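Transcriptional regulator I2 (Pseudomonas fluorescens A506, PDB 4MO7) acts as a Crohn's disease-associated superantigen and, as a member of the TetR family, probably also binds DNA as a transcriptional regulator. Local coordinates at residues 33-38 / 68-73; 37-42 / 78-83; 82-87 / 122-127. One frame throughout, in Å; residues are numbered along the deposited sequence.

Overall arrangement
Helix 30-45 supplies the first partner of two contacts. Contact 1 closes a loop through helix 52-59 back to the turn 68-73; contact 2 starts from an overlapping part of the same helix, sharing Thr37 and Ala38, and spans a little further, to 78-83 on helix 73-97. Their centres are about 8 Å apart, and Ala79 touches both Leu35 and Phe70. Contact 3 opens on 82-87, where contact 2 ends, and closes a third loop at 122-127, in series with contact 1. Contacts 2 and 3 share helix 73-97: contact 1 ties helix 30-45 to the loop before it, contact 2 ties helix 30-45 to the helix itself, and contact 3 attaches helix 122-130.

Contact 1: 33-38 / 68-73; sequences KLLQTA and HHFKSK
Leu34 reaches the loop 68-73 with one methyl group. Its CD2 lies 3.9 Å from CE2 of Phe70, at the rim of the ring and close to its plane, and the two side chains run past each other in opposite directions. The same methyl is a looser neighbour of the backbone-proximal part of His69, with Leu34 CD2 and His69 CB 4.4 Å apart.

Leu35 does the tighter packing. Its CG is anti to the carbonyl carbon (chi1 -83°), and from there the CD2 branch extends to the far end of the Phe70 ring. Leu35 CD2 stands 3.3 Å from Phe70 CZ, a short separation for two carbons, and the branching atom Leu35 CG follows at 3.6 Å from the same CZ. Leu34 thus meets the CD2-CE2 edge of the ring, while Leu35 meets its CZ end obliquely. Further along the helix, Thr37 OG1 donates to Lys33 O at 2.7 Å, sharing that carbonyl with Thr37 N and turning its hydroxyl back onto its own helix.

Surrounding residues extend the apolar packing: Leu55 and Val59 of helix 52-59 pack on Leu34, Ala79 packs on Leu35, and Ile76 packs on Phe70. Ser72 OG accepts from Glu75 N as the N-cap of helix 73-97, two residues after Phe70.

A buried aromatic from the turn ahead of the long helix, packed against two successive leucines of the first helix, is consistent with the hydrophobic core of a TetR-type helix-turn-helix DNA-binding domain.

Contact 2: 37-42 / 78-83; sequences TAAHLF and RAVMEE. With MG (magnesium ion), chain B.
Ala39 and Val80 are the nearest pair of CA atoms, 6.0 Å apart, where the short helical segments 37-42 and 78-83 cross nearly at right angles. The segment axes come within 9.8 Å of each other, and their N-to-C directions differ by 104°. Such a steep crossing limits the interface to a small patch, and Val80 is the one residue of 78-83 that touches segment 37-42.

Val80 divides its two methyls between neighbours. CG1 is anti to the backbone N (chi1 167°), which sends it to Ala39, where Val80 CG1 and Ala39 CB are 3.9 Å apart. CG2 takes the other side, 4.3 Å from CB of Ala38, and also approaches the Phe42 ring obliquely, with Val80 CG2 and Phe42 CE2 4.4 Å apart. Ala38 CB in turn sits over one face of the Phe42 ring, displaced toward its rim, so Val80 CG2, Ala38 CB and Phe42 CE2 meet as a three-cornered cluster.

The polar groups point elsewhere. His40 binds the magnesium ion through NE2 at 2.2 Å, and the ion is equally distant from the flanking ring carbons CD2 and CE1, which places it symmetrically ahead of the nitrogen. On the other segment Arg78 NE forms a salt bridge with Glu82 OE1 at 2.7 Å, one helical turn on; the oxygen lies in the guanidinium plane but is met 60° out of the plane of its own carboxylate. Around this cluster, Ala124 of helix 122-130 touches both Ala39 and Val80, and Phe47 meets Phe42 edge-to-face.

The chemistry implies adhesion by apolar fit alone: the small alanine methyls leave the valine branches to fill the crossing, and neither the metal bond of His40 nor the Arg78-Glu82 ion pair links the two segments.

Contact 3: 82-87 / 122-127; sequences EETIHY and GEAMAV
Thr84 and Met125 form the methyl contact at the heart of this interface. Thr84 CG2 lies 3.7 Å from Met125 CB, and the methyl at the end of the methionine, Met125 CE, comes equally close to Thr84 CG2 at 3.7 Å. Two bends along the methionine chain, at chi2 (115°) and chi3 (-78°), fold its end back, so the threonine methyl is met from both the root and the tip of one side chain. The same CG2 also faces the peptide of helix 122-130, with Met125 N at 3.7 Å from Thr84 CG2.

The backbones are close here: the CA atoms of Thr84 and Ala124 are 5.9 Å apart. The modelled approach of Thr84 OG1 to the Ala124 methyl is implausibly short and is best treated as doubtful.

In the next shell, Thr84 OG1 hydrogen-bonds to Val80 O, one turn earlier. With OG1 anti to the carbonyl carbon (chi1 -50°), this bond fixes the rotation of the side chain and leaves CG2 to face Met125. Ala124 also packs on Val80, and Val127 reaches Leu77 and Val80, so the line of touching residues continues down helix 73-97; Met125 continues it the other way, onto Asn88. On helix 30-45, His40 is touched by Glu123.

Packing of a short C-terminal-domain helix on the long helix that leaves the DNA-binding domain is consistent with the TetR fold, where the two domains meet here.

Contact 1: 33-38 / 68-73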
loop_
_atom_site.group_PDB
_atom_site.type_symbol
_atom_site.label_atom_id
_atom_site.label_comp_id
_atom_site.label_asym_id
_atom_site.label_seq_id
_atom_site.Cartn_x
_atom_site.Cartn_y
_atom_site.Cartn_z
ATOM N N LYS A 33 -28.533 18.286 2.852
ATOM C CA LYS A 33 -28.473 18.177 4.306
ATOM C C LYS A 33 -28.371 16.714 4.694
ATOM O O LYS A 33 -27.668 16.329 5.649
ATOM C CB LYS A 33 -29.734 18.757 4.964
ATOM C CG LYS A 33 -29.802 20.280 5.111
ATOM C CD LYS A 33 -31.242 20.696 5.482
ATOM C CE LYS A 33 -31.404 22.207 5.548
ATOM N NZ LYS A 33 -32.814 22.555 5.922
ATOM N N LEU A 34 -29.108 15.877 3.979
ATOM C CA LEU A 34 -29.099 14.460 4.310
ATOM C C LEU A 34 -27.735 13.858 3.998
ATOM O O LEU A 34 -27.184 13.137 4.833
ATOM C CB LEU A 34 -30.199 13.735 3.525
ATOM C CG LEU A 34 -30.976 12.590 4.156
ATOM C CD1 LEU A 34 -31.465 12.820 5.547
ATOM C CD2 LEU A 34 -32.171 12.271 3.253
ATOM N N LEU A 35 -27.208 14.125 2.805
ATOM C CA LEU A 35 -25.925 13.558 2.390
ATOM C C LEU A 35 -24.814 14.028 3.313
ATOM O O LEU A 35 -24.014 13.229 3.766
ATOM C CB LEU A 35 -25.530 13.987 0.974
ATOM C CG LEU A 35 -26.134 13.201 -0.164
ATOM C CD1 LEU A 35 -25.363 13.485 -1.439
ATOM C CD2 LEU A 35 -26.096 11.738 0.231
ATOM N N GLN A 36 -24.732 15.340 3.529
ATOM C CA GLN A 36 -23.625 15.879 4.324
ATOM C C GLN A 36 -23.720 15.413 5.749
ATOM O O GLN A 36 -22.689 15.157 6.381
ATOM C CB GLN A 36 -23.690 17.396 4.339
ATOM C CG GLN A 36 -23.537 18.015 2.957
ATOM C CD GLN A 36 -22.224 18.725 2.848
ATOM O OE1 GLN A 36 -21.295 18.217 2.226
ATOM N NE2 GLN A 36 -22.120 19.899 3.489
ATOM N N THR A 37 -24.938 15.316 6.280
ATOM C CA THR A 37 -25.066 14.835 7.672
ATOM C C THR A 37 -24.815 13.324 7.773
ATOM O O THR A 37 -24.181 12.878 8.716
ATOM C CB THR A 37 -26.461 15.164 8.279
ATOM O OG1 THR A 37 -26.664 16.576 8.188
ATOM C CG2 THR A 37 -26.522 14.734 9.749
ATOM N N ALA A 38 -25.308 12.546 6.796
ATOM C CA ALA A 38 -25.025 11.099 6.754
ATOM C C ALA A 38 -23.527 10.845 6.723
ATOM O O ALA A 38 -23.014 9.911 7.347
ATOM C CB ALA A 38 -25.671 10.486 5.489
ATOM N N HIS A 68 -37.665 9.386 0.578
ATOM C CA HIS A 68 -38.174 10.178 -0.528
ATOM C C HIS A 68 -37.046 10.672 -1.442
ATOM O O HIS A 68 -37.286 11.025 -2.602
ATOM C CB HIS A 68 -38.986 11.361 -0.004
ATOM C CG HIS A 68 -39.180 12.439 -1.019
ATOM N ND1 HIS A 68 -38.317 13.506 -1.136
ATOM C CD2 HIS A 68 -40.105 12.591 -1.997
ATOM C CE1 HIS A 68 -38.715 14.282 -2.126
ATOM N NE2 HIS A 68 -39.800 13.755 -2.661
ATOM N N HIS A 69 -35.811 10.697 -0.935
ATOM C CA HIS A 69 -34.665 11.224 -1.697
ATOM C C HIS A 69 -33.667 10.194 -2.257
ATOM O O HIS A 69 -32.993 10.429 -3.277
ATOM C CB HIS A 69 -33.882 12.183 -0.803
ATOM C CG HIS A 69 -34.278 13.601 -0.995
ATOM N ND1 HIS A 69 -33.901 14.325 -2.107
ATOM C CD2 HIS A 69 -35.078 14.410 -0.266
ATOM C CE1 HIS A 69 -34.426 15.530 -2.041
ATOM N NE2 HIS A 69 -35.141 15.611 -0.933
ATOM N N PHE A 70 -33.589 9.057 -1.571
ATOM C CA PHE A 70 -32.715 7.994 -1.977
ATOM C C PHE A 70 -33.580 6.752 -1.958
ATOM O O PHE A 70 -34.543 6.679 -1.183
ATOM C CB PHE A 70 -31.578 7.874 -0.958
ATOM C CG PHE A 70 -30.720 9.097 -0.892
ATOM C CD1 PHE A 70 -29.703 9.256 -1.775
ATOM C CD2 PHE A 70 -30.997 10.102 0.017
ATOM C CE1 PHE A 70 -28.917 10.382 -1.748
ATOM C CE2 PHE A 70 -30.209 11.223 0.084
ATOM C CZ PHE A 70 -29.187 11.379 -0.821
ATOM N N LYS A 71 -33.255 5.770 -2.796
ATOM C CA LYS A 71 -34.105 4.584 -2.861
ATOM C C LYS A 71 -33.856 3.671 -1.707
ATOM O O LYS A 71 -34.649 2.764 -1.454
ATOM C CB LYS A 71 -33.787 3.755 -4.103
ATOM C CG LYS A 71 -33.853 4.453 -5.415
ATOM C CD LYS A 71 -33.474 3.446 -6.483
ATOM C CE LYS A 71 -32.362 2.530 -5.991
ATOM N NZ LYS A 71 -32.123 1.432 -6.957
ATOM N N SER A 72 -32.728 3.874 -1.025
ATOM C CA SER A 72 -32.268 2.950 0.005
ATOM C C SER A 72 -31.170 3.571 0.841
ATOM O O SER A 72 -30.598 4.611 0.469
ATOM C CB SER A 72 -31.731 1.681 -0.675
ATOM O OG SER A 72 -30.558 1.986 -1.422
ATOM N N LYS A 73 -30.883 2.971 1.985
ATOM C CA LYS A 73 -29.769 3.399 2.807
ATOM C C LYS A 73 -28.455 3.162 2.025
ATOM O O LYS A 73 -27.555 4.002 2.056
ATOM C CB LYS A 73 -29.769 2.617 4.127
ATOM C CG LYS A 73 -28.764 3.118 5.191
ATOM C CD LYS A 73 -28.851 2.243 6.478
ATOM C CE LYS A 73 -27.586 2.350 7.247
ATOM N NZ LYS A 73 -27.330 1.290 8.307
#

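Contact 2: 37-42 / 78-83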
loop_
_atom_site.group_PDB
_atom_site.type_symbol
_atom_site.label_atom_id
_atom_site.label_comp_id
_atom_site.label_asym_id
_atom_site.label_seq_id
_atom_site.Cartn_x
_atom_site.Cartn_y
_atom_site.Cartn_z
ATOM N N THR A 37 -24.938 15.316 6.280
ATOM C CA THR A 37 -25.066 14.835 7.672
ATOM C C THR A 37 -24.815 13.324 7.773
ATOM O O THR A 37 -24.181 12.878 8.716
ATOM C CB THR A 37 -26.461 15.164 8.279
ATOM O OG1 THR A 37 -26.664 16.576 8.188
ATOM C CG2 THR A 37 -26.522 14.734 9.749
ATOM N N ALA A 38 -25.308 12.546 6.796
ATOM C CA ALA A 38 -25.025 11.099 6.754
ATOM C C ALA A 38 -23.527 10.845 6.723
ATOM O O ALA A 38 -23.014 9.911 7.347
ATOM C CB ALA A 38 -25.671 10.486 5.489
ATOM N N ALA A 39 -22.793 11.666 5.973
ATOM C CA ALA A 39 -21.338 11.467 5.943
ATOM C C ALA A 39 -20.730 11.456 7.321
ATOM O O ALA A 39 -19.921 10.602 7.630
ATOM C CB ALA A 39 -20.649 12.507 5.073
ATOM N N HIS A 40 -21.166 12.368 8.190
ATOM C CA HIS A 40 -20.648 12.345 9.560
ATOM C C HIS A 40 -21.079 11.154 10.377
ATOM O O HIS A 40 -20.222 10.552 11.072
ATOM C CB HIS A 40 -21.064 13.611 10.284
ATOM C CG HIS A 40 -20.334 14.789 9.789
ATOM N ND1 HIS A 40 -19.055 15.106 10.212
ATOM C CD2 HIS A 40 -20.673 15.708 8.867
ATOM C CE1 HIS A 40 -18.641 16.173 9.564
ATOM N NE2 HIS A 40 -19.603 16.555 8.748
ATOM N N LEU A 41 -22.383 10.856 10.347
ATOM C CA LEU A 41 -22.921 9.729 11.124
ATOM C C LEU A 41 -22.210 8.447 10.689
ATOM O O LEU A 41 -21.698 7.693 11.524
ATOM C CB LEU A 41 -24.425 9.602 10.957
ATOM C CG LEU A 41 -25.287 10.374 11.973
ATOM C CD1 LEU A 41 -24.902 11.840 11.925
ATOM C CD2 LEU A 41 -26.741 10.221 11.597
ATOM N N PHE A 42 -22.078 8.249 9.386
ATOM C CA PHE A 42 -21.412 7.038 8.927
ATOM C C PHE A 42 -19.973 6.983 9.402
ATOM O O PHE A 42 -19.495 5.920 9.774
ATOM C CB PHE A 42 -21.451 6.960 7.391
ATOM C CG PHE A 42 -22.810 6.731 6.815
ATOM C CD1 PHE A 42 -23.884 6.297 7.609
ATOM C CD2 PHE A 42 -23.032 6.982 5.462
ATOM C CE1 PHE A 42 -25.115 6.087 7.061
ATOM C CE2 PHE A 42 -24.291 6.768 4.883
ATOM C CZ PHE A 42 -25.345 6.330 5.694
ATOM N N ARG A 78 -23.681 5.230 -1.286
ATOM C CA ARG A 78 -23.185 5.493 -2.647
ATOM C C ARG A 78 -23.033 6.986 -2.897
ATOM O O ARG A 78 -22.015 7.427 -3.432
ATOM C CB ARG A 78 -24.183 4.943 -3.676
ATOM C CG ARG A 78 -23.774 5.273 -5.125
ATOM C CD ARG A 78 -24.969 4.975 -6.028
ATOM N NE ARG A 78 -24.924 5.841 -7.194
ATOM C CZ ARG A 78 -25.894 5.917 -8.098
ATOM N NH1 ARG A 78 -26.978 5.163 -7.954
ATOM N NH2 ARG A 78 -25.777 6.741 -9.142
ATOM N N ALA A 79 -24.037 7.779 -2.515
ATOM C CA ALA A 79 -24.007 9.219 -2.833
ATOM C C ALA A 79 -22.968 9.925 -1.991
ATOM O O ALA A 79 -22.326 10.854 -2.490
ATOM C CB ALA A 79 -25.388 9.864 -2.609
ATOM N N VAL A 80 -22.773 9.519 -0.747
ATOM C CA VAL A 80 -21.689 10.123 0.083
ATOM C C VAL A 80 -20.369 9.883 -0.627
ATOM O O VAL A 80 -19.529 10.785 -0.769
ATOM C CB VAL A 80 -21.666 9.492 1.475
ATOM C CG1 VAL A 80 -20.405 9.814 2.261
ATOM C CG2 VAL A 80 -22.922 9.941 2.240
ATOM N N MET A 81 -20.165 8.664 -1.107
ATOM C CA MET A 81 -18.893 8.363 -1.752
ATOM C C MET A 81 -18.770 9.079 -3.095
ATOM O O MET A 81 -17.695 9.576 -3.454
ATOM C CB MET A 81 -18.740 6.864 -1.912
ATOM C CG MET A 81 -18.704 6.123 -0.565
ATOM S SD MET A 81 -18.165 4.439 -0.943
ATOM C CE MET A 81 -18.383 3.626 0.622
ATOM N N GLU A 82 -19.856 9.146 -3.847
ATOM C CA GLU A 82 -19.810 9.864 -5.123
ATOM C C GLU A 82 -19.488 11.339 -4.909
ATOM O O GLU A 82 -18.674 11.940 -5.635
ATOM C CB GLU A 82 -21.138 9.718 -5.867
ATOM C CG GLU A 82 -21.357 8.348 -6.513
ATOM C CD GLU A 82 -22.696 8.323 -7.255
ATOM O OE1 GLU A 82 -22.897 7.451 -8.110
ATOM O OE2 GLU A 82 -23.556 9.182 -6.972
ATOM N N GLU A 83 -20.142 11.946 -3.923
ATOM C CA GLU A 83 -19.873 13.368 -3.634
ATOM C C GLU A 83 -18.418 13.621 -3.338
ATOM O O GLU A 83 -17.865 14.630 -3.786
ATOM C CB GLU A 83 -20.629 13.843 -2.384
ATOM C CG GLU A 83 -22.066 14.178 -2.592
ATOM C CD GLU A 83 -22.246 15.201 -3.682
ATOM O OE1 GLU A 83 -21.849 16.376 -3.480
ATOM O OE2 GLU A 83 -22.764 14.813 -4.750
HETATM MG MG MG B . -19.738 18.441 7.533
#

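Contact 3: 82-87 / 122-127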
loop_
_atom_site.group_PDB
_atom_site.type_symbol
_atom_site.label_atom_id
_atom_site.label_comp_id
_atom_site.label_asym_id
_atom_site.label_seq_id
_atom_site.Cartn_x
_atom_site.Cartn_y
_atom_site.Cartn_z
ATOM N N GLU A 82 -19.856 9.146 -3.847
ATOM C CA GLU A 82 -19.810 9.864 -5.123
ATOM C C GLU A 82 -19.488 11.339 -4.909
ATOM O O GLU A 82 -18.674 11.940 -5.635
ATOM C CB GLU A 82 -21.138 9.718 -5.867
ATOM C CG GLU A 82 -21.357 8.348 -6.513
ATOM C CD GLU A 82 -22.696 8.323 -7.255
ATOM O OE1 GLU A 82 -22.897 7.451 -8.110
ATOM O OE2 GLU A 82 -23.556 9.182 -6.972
ATOM N N GLU A 83 -20.142 11.946 -3.923
ATOM C CA GLU A 83 -19.873 13.368 -3.634
ATOM C C GLU A 83 -18.418 13.621 -3.338
ATOM O O GLU A 83 -17.865 14.630 -3.786
ATOM C CB GLU A 83 -20.629 13.843 -2.384
ATOM C CG GLU A 83 -22.066 14.178 -2.592
ATOM C CD GLU A 83 -22.246 15.201 -3.682
ATOM O OE1 GLU A 83 -21.849 16.376 -3.480
ATOM O OE2 GLU A 83 -22.764 14.813 -4.750
ATOM N N THR A 84 -17.796 12.747 -2.552
ATOM C CA THR A 84 -16.383 12.935 -2.204
ATOM C C THR A 84 -15.493 12.869 -3.408
ATOM O O THR A 84 -14.538 13.658 -3.528
ATOM C CB THR A 84 -15.874 11.857 -1.218
ATOM O OG1 THR A 84 -16.791 11.762 -0.132
ATOM C CG2 THR A 84 -14.470 12.222 -0.681
ATOM N N ILE A 85 -15.754 11.908 -4.292
ATOM C CA ILE A 85 -14.939 11.807 -5.464
ATOM C C ILE A 85 -15.177 12.947 -6.437
ATOM O O ILE A 85 -14.205 13.446 -7.037
ATOM C CB ILE A 85 -15.098 10.464 -6.181
ATOM C CG1 ILE A 85 -14.611 9.320 -5.276
ATOM C CG2 ILE A 85 -14.178 10.415 -7.411
ATOM C CD1 ILE A 85 -14.871 7.957 -5.904
ATOM N N HIS A 86 -16.434 13.367 -6.613
ATOM C CA HIS A 86 -16.754 14.511 -7.451
ATOM C C HIS A 86 -16.027 15.709 -6.928
ATOM O O HIS A 86 -15.450 16.476 -7.693
ATOM C CB HIS A 86 -18.262 14.806 -7.421
ATOM C CG HIS A 86 -19.007 14.123 -8.512
ATOM N ND1 HIS A 86 -20.181 13.431 -8.291
ATOM C CD2 HIS A 86 -18.753 14.023 -9.837
ATOM C CE1 HIS A 86 -20.610 12.926 -9.436
ATOM N NE2 HIS A 86 -19.765 13.272 -10.389
ATOM N N TYR A 87 -16.025 15.867 -5.607
ATOM C CA TYR A 87 -15.338 17.024 -5.023
ATOM C C TYR A 87 -13.839 16.950 -5.210
ATOM O O TYR A 87 -13.230 17.957 -5.631
ATOM C CB TYR A 87 -15.696 17.123 -3.537
ATOM C CG TYR A 87 -14.848 18.081 -2.729
ATOM C CD1 TYR A 87 -15.212 19.409 -2.584
ATOM C CD2 TYR A 87 -13.711 17.628 -2.061
ATOM C CE1 TYR A 87 -14.421 20.287 -1.820
ATOM C CE2 TYR A 87 -12.922 18.478 -1.310
ATOM C CZ TYR A 87 -13.277 19.803 -1.188
ATOM O OH TYR A 87 -12.472 20.620 -0.422
ATOM N N GLY A 122 -11.969 14.988 4.085
ATOM C CA GLY A 122 -12.742 14.798 5.304
ATOM C C GLY A 122 -13.488 13.496 5.569
ATOM O O GLY A 122 -13.020 12.387 5.240
ATOM N N GLU A 123 -14.657 13.635 6.208
ATOM C CA GLU A 123 -15.394 12.477 6.738
ATOM C C GLU A 123 -15.883 11.585 5.630
ATOM O O GLU A 123 -15.911 10.377 5.784
ATOM C CB GLU A 123 -16.583 12.905 7.618
ATOM C CG GLU A 123 -16.180 13.737 8.820
ATOM C CD GLU A 123 -15.818 15.157 8.415
ATOM O OE1 GLU A 123 -16.095 15.512 7.245
ATOM O OE2 GLU A 123 -15.281 15.918 9.252
ATOM N N ALA A 124 -16.276 12.182 4.508
ATOM C CA ALA A 124 -16.882 11.398 3.435
ATOM C C ALA A 124 -15.826 10.543 2.683
ATOM O O ALA A 124 -16.148 9.498 2.096
ATOM C CB ALA A 124 -17.649 12.281 2.517
ATOM N N MET A 125 -14.567 10.971 2.748
ATOM C CA MET A 125 -13.457 10.195 2.196
ATOM C C MET A 125 -13.103 9.048 3.107
ATOM O O MET A 125 -12.740 7.948 2.659
ATOM C CB MET A 125 -12.225 11.067 2.082
ATOM C CG MET A 125 -10.963 10.288 1.742
ATOM S SD MET A 125 -10.414 10.807 0.119
ATOM C CE MET A 125 -11.545 9.895 -0.934
ATOM N N ALA A 126 -13.159 9.310 4.406
ATOM C CA ALA A 126 -12.901 8.256 5.365
ATOM C C ALA A 126 -13.993 7.209 5.259
ATOM O O ALA A 126 -13.757 6.028 5.530
ATOM C CB ALA A 126 -12.839 8.834 6.798
ATOM N N VAL A 127 -15.190 7.650 4.867
ATOM C CA VAL A 127 -16.294 6.724 4.701
ATOM C C VAL A 127 -15.991 5.826 3.494
ATOM O O VAL A 127 -16.194 4.618 3.536
ATOM C CB VAL A 127 -17.659 7.460 4.568
ATOM C CG1 VAL A 127 -18.721 6.520 4.048
ATOM C CG2 VAL A 127 -18.106 8.072 5.904
#